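Local atomic coordinates of metallocarboxypeptidase (Trypanosoma cruzi, PDB entry 3DWC), a protein that probably releases C-terminal amino acids other than proline from peptides, as a metal-dependent carboxypeptidase of the M32 family. Residues K4-K7 / E8-V12; K61-A64 / L65-A69; H495-R498 / R499-D503. All coordinates share one frame; numbering follows the deposited sequence.

Interaction 1. Residues K4-K7 / E8-V12; sequences KPYK and ELERV
Tyr6 and Glu10 lie one helical turn apart and join through their polar ends. Tyr6 OH donates to Glu10 OE2 in a very short hydrogen bond of 2.5 Å. The ring and carboxylate planes are turned 53° against each other, and the carboxylate meets the ring obliquely. Tyr6 CG is anti to the backbone N (chi1 168°), which carries the ring along the helix toward Glu10. The same hydroxyl also bonds to Asn83.

The other Glu10 oxygen takes part in a salt bridge. Lys7 NZ reaches Glu10 OE1 at 3.1 Å, on the syn side but 32° out of the carboxylate plane. A bend at chi2 turns the lysine chain alongside Glu10. Water 1 links Lys7 NZ to Glu10 OE2. Both carboxylate oxygens are therefore held, which should limit rotation of the group.

A second ion pair joins Glu8 and Arg11. Arg11 NE and NH2 each donate to Glu8 OE1 at 3.1 Å, a side-on grip on one atom.

Backbone bonds of the i to i+4 kind, such as Leu9 N to Pro5 O at 2.9 Å, hold this part of the helix.

The contact belongs to the first turns of helix 3-32. Leu9 faces helix 60-71 and also packs on Met87 of helix 78-95. Tyr6 touches Gln80 of helix 78-95 and Phe283 of a loop.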
# COMPACT_ATOMS: atom_id res chain seq x y z
N LYS B 4 6.27 -30.78 -19.04
CA LYS B 4 5.20 -30.95 -18.06
C LYS B 4 5.62 -30.48 -16.65
O LYS B 4 5.03 -29.55 -16.15
CB LYS B 4 4.69 -32.39 -18.06
CG LYS B 4 3.24 -32.51 -17.60
CD LYS B 4 2.70 -33.92 -17.89
CE LYS B 4 1.26 -34.07 -17.46
NZ LYS B 4 0.92 -33.07 -16.40
N PRO B 5 6.65 -31.10 -16.03
CA PRO B 5 7.11 -30.63 -14.72
C PRO B 5 7.68 -29.22 -14.71
O PRO B 5 7.48 -28.51 -13.73
CB PRO B 5 8.20 -31.64 -14.34
CG PRO B 5 8.64 -32.24 -15.62
CD PRO B 5 7.41 -32.28 -16.47
N TYR B 6 8.39 -28.85 -15.77
CA TYR B 6 8.90 -27.48 -15.91
C TYR B 6 7.74 -26.46 -15.92
O TYR B 6 7.76 -25.49 -15.14
CB TYR B 6 9.81 -27.30 -17.15
CG TYR B 6 10.06 -25.82 -17.42
CD1 TYR B 6 10.96 -25.09 -16.67
CD2 TYR B 6 9.32 -25.15 -18.36
CE1 TYR B 6 11.14 -23.73 -16.88
CE2 TYR B 6 9.49 -23.80 -18.58
CZ TYR B 6 10.39 -23.09 -17.84
OH TYR B 6 10.52 -21.73 -18.10
N LYS B 7 6.73 -26.70 -16.77
CA LYS B 7 5.55 -25.84 -16.80
C LYS B 7 4.78 -25.80 -15.46
O LYS B 7 4.22 -24.76 -15.06
CB LYS B 7 4.63 -26.23 -17.96
CG LYS B 7 5.14 -25.78 -19.34
CD LYS B 7 4.76 -24.30 -19.59
CE LYS B 7 5.61 -23.66 -20.67
NZ LYS B 7 5.15 -22.26 -20.95
N GLU B 8 4.76 -26.94 -14.76
CA GLU B 8 4.18 -26.97 -13.43
C GLU B 8 4.98 -26.08 -12.49
O GLU B 8 4.40 -25.34 -11.72
CB GLU B 8 4.10 -28.39 -12.91
CG GLU B 8 3.65 -28.50 -11.45
CD GLU B 8 2.18 -28.15 -11.24
OE1 GLU B 8 1.85 -27.58 -10.16
OE2 GLU B 8 1.37 -28.43 -12.17
N LEU B 9 6.31 -26.13 -12.56
CA LEU B 9 7.14 -25.19 -11.83
C LEU B 9 6.83 -23.74 -12.20
O LEU B 9 6.79 -22.87 -11.35
CB LEU B 9 8.62 -25.49 -11.99
CG LEU B 9 9.12 -26.68 -11.15
CD1 LEU B 9 10.31 -27.35 -11.81
CD2 LEU B 9 9.45 -26.29 -9.72
N GLU B 10 6.64 -23.47 -13.48
CA GLU B 10 6.37 -22.11 -13.90
C GLU B 10 5.16 -21.58 -13.16
O GLU B 10 5.16 -20.46 -12.68
CB GLU B 10 6.15 -22.02 -15.40
CG GLU B 10 7.44 -21.96 -16.21
CD GLU B 10 7.24 -21.39 -17.62
OE1 GLU B 10 6.10 -21.45 -18.11
OE2 GLU B 10 8.21 -20.88 -18.23
N ARG B 11 4.12 -22.40 -13.12
CA ARG B 11 2.85 -22.11 -12.44
C ARG B 11 3.02 -21.83 -10.94
O ARG B 11 2.41 -20.91 -10.39
CB ARG B 11 1.91 -23.30 -12.65
CG ARG B 11 0.47 -23.07 -12.19
CD ARG B 11 -0.37 -24.40 -12.11
NE ARG B 11 -0.02 -25.18 -10.92
CZ ARG B 11 -0.33 -24.82 -9.66
NH1 ARG B 11 -1.03 -23.71 -9.40
NH2 ARG B 11 0.06 -25.59 -8.64
N VAL B 12 3.84 -22.64 -10.28
CA VAL B 12 4.17 -22.42 -8.89
C VAL B 12 4.88 -21.09 -8.74
O VAL B 12 4.56 -20.33 -7.86
CB VAL B 12 5.07 -23.52 -8.33
CG1 VAL B 12 5.55 -23.17 -6.93
CG2 VAL B 12 4.31 -24.85 -8.32
O HOH W 1 7.97 -20.68 -21.01

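Interaction 2. Residues K61-A64 / L65-A69; sequences KIRA and LIEEA
Arg63 and Glu67 lean toward each other across one turn of helix 60-71, their side chains crossing at a slant. Arg63 NE comes within 3.3 Å of Glu67 OE1, a salt bridge. The guanidinium and carboxylate planes stand 73° apart, so the two groups do not pair flat. Arg63 runs extended from CG to NE with CG anti to the backbone N (chi1 -176°). Glu67 is also extended, and its OE1 meets the arginine at NE.

Ile62 and Ile66 meet at a similar slant, one residue back along the helix. Ile62 CG2 touches Ile66 CD1 at 4.2 Å. Both isoleucines also pack on Trp91 of helix 78-95.

Leu65 lies back over the preceding turn. Leu65 CG is 3.3 Å from Lys61 O, the carbonyl that accepts from Leu65 N at 2.8 Å. The face with Ile62 and Leu65 lies against helix 3-32.

The chemistry divides the helix as in an amphipathic one. Isoleucines are buried against two neighbouring helices, while Arg63 and Glu67 are exposed. Arg63 and Glu67 have one salt bridge, through NE, on the exposed side, an i to i+4 pairing of opposite charges.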
# COMPACT_ATOMS: atom_id res chain seq x y z
N LYS B 61 7.12 -31.55 -3.08
CA LYS B 61 6.87 -31.67 -4.53
C LYS B 61 7.77 -30.79 -5.40
O LYS B 61 8.05 -31.15 -6.54
CB LYS B 61 5.39 -31.43 -4.87
CG LYS B 61 4.99 -29.97 -5.02
CD LYS B 61 3.49 -29.80 -5.39
CE LYS B 61 3.17 -28.33 -5.70
NZ LYS B 61 1.86 -28.08 -6.40
N ILE B 62 8.21 -29.63 -4.89
CA ILE B 62 9.00 -28.70 -5.71
C ILE B 62 10.31 -29.34 -6.09
O ILE B 62 10.69 -29.33 -7.27
CB ILE B 62 9.29 -27.34 -4.99
CG1 ILE B 62 8.00 -26.69 -4.51
CG2 ILE B 62 9.97 -26.38 -5.92
CD1 ILE B 62 6.94 -26.57 -5.59
N ARG B 63 11.02 -29.88 -5.11
CA ARG B 63 12.28 -30.59 -5.35
C ARG B 63 12.12 -31.72 -6.37
O ARG B 63 12.92 -31.85 -7.30
CB ARG B 63 12.81 -31.16 -4.05
CG ARG B 63 14.17 -31.85 -4.14
CD ARG B 63 14.37 -32.71 -2.92
NE ARG B 63 15.60 -33.50 -3.03
CZ ARG B 63 16.75 -33.20 -2.43
NH1 ARG B 63 16.87 -32.13 -1.65
NH2 ARG B 63 17.80 -34.02 -2.60
N ALA B 64 11.10 -32.54 -6.18
CA ALA B 64 10.77 -33.61 -7.12
C ALA B 64 10.48 -33.04 -8.51
O ALA B 64 10.89 -33.60 -9.53
CB ALA B 64 9.59 -34.42 -6.60
N LEU B 65 9.79 -31.89 -8.56
CA LEU B 65 9.49 -31.26 -9.84
C LEU B 65 10.79 -30.79 -10.53
O LEU B 65 11.01 -31.03 -11.70
CB LEU B 65 8.48 -30.11 -9.68
CG LEU B 65 7.00 -30.45 -9.56
CD1 LEU B 65 6.20 -29.20 -9.28
CD2 LEU B 65 6.47 -31.15 -10.81
N ILE B 66 11.64 -30.12 -9.76
CA ILE B 66 12.90 -29.62 -10.27
C ILE B 66 13.75 -30.77 -10.82
O ILE B 66 14.32 -30.67 -11.90
CB ILE B 66 13.69 -28.81 -9.20
CG1 ILE B 66 12.97 -27.50 -8.83
CG2 ILE B 66 15.05 -28.44 -9.71
CD1 ILE B 66 13.69 -26.72 -7.74
N GLU B 67 13.84 -31.85 -10.06
CA GLU B 67 14.58 -33.05 -10.49
C GLU B 67 14.04 -33.70 -11.77
O GLU B 67 14.82 -34.03 -12.66
CB GLU B 67 14.66 -34.06 -9.34
CG GLU B 67 15.62 -33.59 -8.24
CD GLU B 67 15.72 -34.54 -7.05
OE1 GLU B 67 16.52 -34.24 -6.15
OE2 GLU B 67 15.01 -35.58 -7.00
N GLU B 68 12.73 -33.87 -11.89
CA GLU B 68 12.18 -34.37 -13.15
C GLU B 68 12.46 -33.44 -14.32
O GLU B 68 12.78 -33.90 -15.42
CB GLU B 68 10.69 -34.63 -13.08
CG GLU B 68 10.28 -35.81 -12.21
CD GLU B 68 10.92 -37.15 -12.61
OE1 GLU B 68 10.86 -38.08 -11.78
OE2 GLU B 68 11.47 -37.28 -13.72
N ALA B 69 12.35 -32.14 -14.11
CA ALA B 69 12.56 -31.18 -15.18
C ALA B 69 14.01 -31.17 -15.65
O ALA B 69 14.28 -30.93 -16.82
CB ALA B 69 12.13 -29.77 -14.76

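Interaction 3. Residues H495-R498 / R499-D503; sequences HLER and RYRDD
Glu497 O is gripped by two backbone N-H groups. Arg501 N and Asp502 N both donate to Glu497 O, each at 2.9 Å. Asp502 N approaches nearly along the C=O axis. Arg501 N comes from above the carbonyl plane, 37° out of it.

Arg501 lies alongside Glu497, pointing the same way. Its chain is bent at chi2 and chi3, which folds the guanidinium back so that one face lies over Glu497 CB and CG, offset toward the rim. Arg501 NH2 and Glu497 OE1 form a long salt bridge of 3.6 Å. Water 2 donates to Glu497 OE1 and accepts weakly from Arg501 NH2. Glu497 OE1 also pairs with Arg493. On its NH1 side the same guanidinium meets Asp502. Arg501 NH1 donates almost straight to Asp502 OD1 at 3.2 Å, with the partner in the guanidinium plane. The bond from Arg501 NH1 to Asp502 OD2, at 2.8 Å, is weak. Glu497, Arg501 and Asp502 thus make a salt-bridge network.

This is the C-terminal end of helix 490-501. A wider pi-type turn at 499-501 ends in the i to i+5 bond from Asp502 N. Asp503 then leaves the helix with positive phi.

His495 meets Arg499 edge to face. His495 CE1 sits over the centre of the guanidinium, 3.3 Å from Arg499 CZ, and the planes are 70° apart. Glu355 ties this cluster together: it pairs with Arg499, accepts from His495 NE2 and bonds to Tyr500 OH.

Leu496 packs obliquely on Tyr500; Leu496 CD2 and Tyr500 CE2 are 4.1 Å apart. Arg499 CG lies over one face of the tyrosine ring. Tyr500 also packs on Val189 of helix 168-196, and Leu185 of that helix touches both Glu497 and Arg501.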
# COMPACT_ATOMS: atom_id res chain seq x y z
N HIS B 495 38.74 5.52 -14.23
CA HIS B 495 37.65 6.51 -13.94
C HIS B 495 38.01 7.42 -12.76
O HIS B 495 37.90 8.65 -12.86
CB HIS B 495 36.35 5.79 -13.59
CG HIS B 495 35.30 6.69 -12.97
ND1 HIS B 495 34.65 7.66 -13.71
CD2 HIS B 495 34.78 6.75 -11.72
CE1 HIS B 495 33.81 8.31 -12.93
NE2 HIS B 495 33.87 7.79 -11.71
N LEU B 496 38.41 6.82 -11.64
CA LEU B 496 38.79 7.62 -10.47
C LEU B 496 40.01 8.50 -10.67
O LEU B 496 40.01 9.64 -10.26
CB LEU B 496 38.92 6.73 -9.19
CG LEU B 496 37.64 6.02 -8.68
CD1 LEU B 496 37.97 5.03 -7.61
CD2 LEU B 496 36.51 7.00 -8.20
N GLU B 497 41.07 7.98 -11.29
CA GLU B 497 42.27 8.74 -11.68
C GLU B 497 41.98 9.94 -12.59
O GLU B 497 42.44 11.06 -12.33
CB GLU B 497 43.28 7.82 -12.40
CG GLU B 497 43.95 6.82 -11.48
CD GLU B 497 44.83 5.82 -12.25
OE1 GLU B 497 45.60 5.13 -11.59
OE2 GLU B 497 44.76 5.70 -13.49
N ARG B 498 41.20 9.69 -13.64
CA ARG B 498 40.84 10.71 -14.59
C ARG B 498 39.98 11.81 -14.01
O ARG B 498 40.16 12.97 -14.38
CB ARG B 498 40.10 10.11 -15.80
CG ARG B 498 41.05 9.29 -16.67
CD ARG B 498 40.35 8.45 -17.74
NE ARG B 498 41.33 7.57 -18.39
CZ ARG B 498 41.01 6.54 -19.19
NH1 ARG B 498 39.76 6.23 -19.44
NH2 ARG B 498 41.97 5.80 -19.72
N ARG B 499 39.05 11.44 -13.15
CA ARG B 499 38.15 12.39 -12.58
C ARG B 499 38.84 13.17 -11.45
O ARG B 499 38.83 14.40 -11.47
CB ARG B 499 36.89 11.70 -12.10
CG ARG B 499 35.99 12.62 -11.29
CD ARG B 499 34.61 12.02 -11.10
NE ARG B 499 33.84 11.95 -12.33
CZ ARG B 499 32.63 11.40 -12.43
NH1 ARG B 499 31.97 11.42 -13.59
NH2 ARG B 499 32.08 10.87 -11.35
N TYR B 500 39.47 12.47 -10.49
CA TYR B 500 39.99 13.14 -9.30
C TYR B 500 41.43 13.62 -9.36
O TYR B 500 41.80 14.64 -8.78
CB TYR B 500 39.69 12.31 -8.05
CG TYR B 500 38.19 12.22 -7.84
CD1 TYR B 500 37.49 13.29 -7.27
CD2 TYR B 500 37.47 11.13 -8.28
CE1 TYR B 500 36.12 13.22 -7.10
CE2 TYR B 500 36.09 11.06 -8.13
CZ TYR B 500 35.43 12.12 -7.57
OH TYR B 500 34.06 12.09 -7.41
N ARG B 501 42.27 12.86 -10.05
CA ARG B 501 43.66 13.15 -10.10
C ARG B 501 43.96 14.05 -11.31
O ARG B 501 44.80 14.94 -11.22
CB ARG B 501 44.44 11.84 -10.16
CG ARG B 501 45.94 12.00 -10.01
CD ARG B 501 46.62 11.66 -11.28
NE ARG B 501 46.91 10.25 -11.38
CZ ARG B 501 46.83 9.52 -12.49
NH1 ARG B 501 46.36 9.98 -13.65
NH2 ARG B 501 47.18 8.25 -12.43
N ASP B 502 43.26 13.85 -12.42
CA ASP B 502 43.46 14.68 -13.62
C ASP B 502 42.34 15.71 -13.87
O ASP B 502 42.39 16.46 -14.85
CB ASP B 502 43.59 13.76 -14.82
CG ASP B 502 44.67 12.72 -14.62
OD1 ASP B 502 45.50 13.01 -13.77
OD2 ASP B 502 44.69 11.62 -15.26
N ASP B 503 41.32 15.74 -13.01
CA ASP B 503 40.25 16.76 -13.14
C ASP B 503 39.60 16.76 -14.54
O ASP B 503 39.23 17.83 -15.06
CB ASP B 503 40.83 18.15 -12.83
CG ASP B 503 39.75 19.20 -12.59
OD1 ASP B 503 38.72 18.87 -11.97
OD2 ASP B 503 39.94 20.37 -13.02
O HOH W 2 48.05 5.59 -13.44

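Interactions 1 and 2 are neighbours, with centres 9 Å apart. Interaction 1 lies on helix 3-32 and interaction 2 on helix 60-71, and the two helices pack together here. Glu8 CG packs on Leu65 CD1 at 3.4 Å, and Leu9 CD1 lies 3.7 Å from Ile66 N. Lys61 NZ makes a weak, long ion pair with Glu8 OE1 but also lies 3.8 Å from Arg11 NH2, a like charge. Interaction 3 is on the opposite side of the chain's centre. Its nearest atoms are about 38 Å from those of interaction 1 and about 40 Å from those of interaction 2. All three lie away from the cobalt site of His267, His271 and Glu298.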